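PDB 5FX8: manganese lipoxygenase from Gaeumannomyces graminis, which oxygenates linoleic and alpha-linolenic acids at a manganese centre to 11S- and 13R-hydroperoxy fatty acids, the 11S product being converted further to the 13R one. Local coordinates for residues Q287-L292 and H479-G484. Numbering follows the deposited sequence.
Sequences QMYHVL and HVMNQG. With MN (manganese (II) ion), chain I.
The backbones come closest at H290 and M481, whose CA atoms are 6.4 Å apart; Q287 and N482 are paired next, with CA atoms 6.5 Å apart. Q287-L292 is a kinked part of helix 268-305. H479-G484 holds the last three residues of helix 460-481 and the loop after it, and N482 is the first residue to leave helical geometry. The side chains of H290 and N482 converge on the manganese ion. H290 NE2 and N482 OD1 each bind the manganese at 2.4 Å. CG of N482 lies anti to the backbone N (chi1 -165°), which turns the amide toward the metal. N482 CB sits over one face of the H290 ring, 3.7 Å from its centroid, in a CH-pi contact. This is the catalytic metal site of the lipoxygenase fold, where two long helices supply the histidines. H294, H478 and the C-terminal V618 complete the protein ligands, and a water also binds. Q287 is a second-shell residue that holds these ligands H290 and N482. Q287 NE2 donates to M481 O at 2.8 Å, nearly straight at 161°. Q287 OE1 takes a weak bond from N482 ND2 at 2.9 Å. The backbone O of Q287 accepts from H290 ND1 at 2.7 Å, which restrains the turn of the ring. Farther from the metal, M481 CB packs on H290 CB, and M481 CE reaches Y289 CD2 at 3.9 Å.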
loop_
_atom_site.group_PDB
_atom_site.type_symbol
_atom_site.label_atom_id
_atom_site.label_comp_id
_atom_site.label_asym_id
_atom_site.label_seq_id
_atom_site.Cartn_x
_atom_site.Cartn_y
_atom_site.Cartn_z
ATOM N N GLN A 287 -11.473 5.007 2.741
ATOM C CA GLN A 287 -11.272 3.614 2.403
ATOM C C GLN A 287 -12.247 3.162 1.333
ATOM O O GLN A 287 -11.916 2.304 0.517
ATOM C CB GLN A 287 -11.359 2.743 3.653
ATOM C CG GLN A 287 -10.191 2.975 4.598
ATOM C CD GLN A 287 -8.881 3.305 3.864
ATOM O OE1 GLN A 287 -8.309 2.454 3.197
ATOM N NE2 GLN A 287 -8.420 4.553 3.985
ATOM N N MET A 288 -13.441 3.729 1.286
ATOM C CA MET A 288 -14.374 3.115 0.358
ATOM C C MET A 288 -14.486 3.884 -0.937
ATOM O O MET A 288 -14.811 3.314 -1.980
ATOM C CB MET A 288 -15.725 2.948 1.037
ATOM C CG MET A 288 -15.695 1.870 2.091
ATOM S SD MET A 288 -15.009 0.345 1.436
ATOM C CE MET A 288 -13.512 0.224 2.287
ATOM N N TYR A 289 -14.198 5.160 -0.909
ATOM C CA TYR A 289 -14.095 5.857 -2.156
ATOM C C TYR A 289 -12.880 5.401 -2.947
ATOM O O TYR A 289 -12.935 5.423 -4.170
ATOM C CB TYR A 289 -14.057 7.354 -1.887
ATOM C CG TYR A 289 -13.997 8.188 -3.137
ATOM C CD1 TYR A 289 -15.146 8.481 -3.851
ATOM C CD2 TYR A 289 -12.799 8.692 -3.591
ATOM C CE1 TYR A 289 -15.098 9.245 -4.981
ATOM C CE2 TYR A 289 -12.738 9.468 -4.725
ATOM C CZ TYR A 289 -13.891 9.743 -5.422
ATOM O OH TYR A 289 -13.836 10.515 -6.566
ATOM N N HIS A 290 -11.777 4.986 -2.292
ATOM C CA HIS A 290 -10.601 4.649 -3.108
ATOM C C HIS A 290 -10.773 3.373 -3.913
ATOM O O HIS A 290 -9.934 3.080 -4.776
ATOM C CB HIS A 290 -9.330 4.540 -2.260
ATOM C CG HIS A 290 -8.969 3.145 -1.855
ATOM N ND1 HIS A 290 -9.613 2.499 -0.829
ATOM C CD2 HIS A 290 -8.011 2.290 -2.295
ATOM C CE1 HIS A 290 -9.087 1.298 -0.671
ATOM N NE2 HIS A 290 -8.114 1.143 -1.550
ATOM N N VAL A 291 -11.824 2.598 -3.648
ATOM C CA VAL A 291 -12.187 1.508 -4.541
ATOM C C VAL A 291 -12.216 1.999 -5.979
ATOM O O VAL A 291 -11.762 1.309 -6.900
ATOM C CB VAL A 291 -13.532 0.918 -4.099
ATOM C CG1 VAL A 291 -13.998 -0.169 -5.030
ATOM C CG2 VAL A 291 -13.372 0.376 -2.741
ATOM N N LEU A 292 -12.676 3.236 -6.176
ATOM C CA LEU A 292 -12.708 3.836 -7.500
ATOM C C LEU A 292 -11.302 4.121 -8.027
ATOM O O LEU A 292 -11.050 3.993 -9.233
ATOM C CB LEU A 292 -13.573 5.095 -7.457
ATOM C CG LEU A 292 -15.076 4.911 -7.215
ATOM C CD1 LEU A 292 -15.773 6.225 -7.124
ATOM C CD2 LEU A 292 -15.615 4.240 -8.378
ATOM N N HIS A 479 -1.972 6.048 -2.872
ATOM C CA HIS A 479 -1.217 5.949 -1.642
ATOM C C HIS A 479 -1.512 7.093 -0.694
ATOM O O HIS A 479 -0.993 7.121 0.412
ATOM C CB HIS A 479 0.264 5.864 -1.982
ATOM C CG HIS A 479 0.577 4.912 -3.103
ATOM N ND1 HIS A 479 -0.021 3.679 -3.235
ATOM C CD2 HIS A 479 1.434 5.017 -4.144
ATOM C CE1 HIS A 479 0.462 3.063 -4.296
ATOM N NE2 HIS A 479 1.343 3.859 -4.868
ATOM N N VAL A 480 -2.328 8.044 -1.098
ATOM C CA VAL A 480 -2.799 9.033 -0.158
ATOM C C VAL A 480 -3.999 8.487 0.605
ATOM O O VAL A 480 -4.174 8.766 1.791
ATOM C CB VAL A 480 -3.116 10.338 -0.917
ATOM C CG1 VAL A 480 -3.748 11.370 -0.019
ATOM C CG2 VAL A 480 -1.879 10.896 -1.546
ATOM N N MET A 481 -4.837 7.692 -0.055
ATOM C CA MET A 481 -6.050 7.203 0.579
ATOM C C MET A 481 -5.838 5.882 1.307
ATOM O O MET A 481 -6.409 5.672 2.369
ATOM C CB MET A 481 -7.157 7.033 -0.461
ATOM C CG MET A 481 -7.595 8.292 -1.148
ATOM S SD MET A 481 -8.498 9.373 -0.052
ATOM C CE MET A 481 -10.107 9.324 -0.829
ATOM N N ASN A 482 -5.022 5.002 0.753
ATOM C CA ASN A 482 -4.867 3.624 1.167
ATOM C C ASN A 482 -3.386 3.404 1.367
ATOM O O ASN A 482 -2.696 4.326 1.797
ATOM C CB ASN A 482 -5.432 2.692 0.106
ATOM C CG ASN A 482 -5.625 1.300 0.604
ATOM O OD1 ASN A 482 -5.309 0.334 -0.089
ATOM N ND2 ASN A 482 -6.133 1.176 1.818
ATOM N N GLN A 483 -2.885 2.219 1.040
ATOM C CA GLN A 483 -1.467 1.871 1.173
ATOM C C GLN A 483 -1.042 2.157 2.615
ATOM O O GLN A 483 -1.714 1.682 3.540
ATOM C CB GLN A 483 -0.673 2.591 0.072
ATOM C CG GLN A 483 0.691 1.975 -0.260
ATOM C CD GLN A 483 0.664 0.544 -0.827
ATOM O OE1 GLN A 483 -0.036 0.236 -1.784
ATOM N NE2 GLN A 483 1.471 -0.306 -0.259
ATOM N N GLY A 484 0.039 2.896 2.861
ATOM C CA GLY A 484 0.488 3.140 4.215
ATOM C C GLY A 484 -0.146 4.312 4.889
ATOM O O GLY A 484 0.144 4.611 6.049
HETATM MN MN MN I . -6.102 0.010 -2.349
HETATM O O HOH W 1 -7.538 -1.567 -1.185
#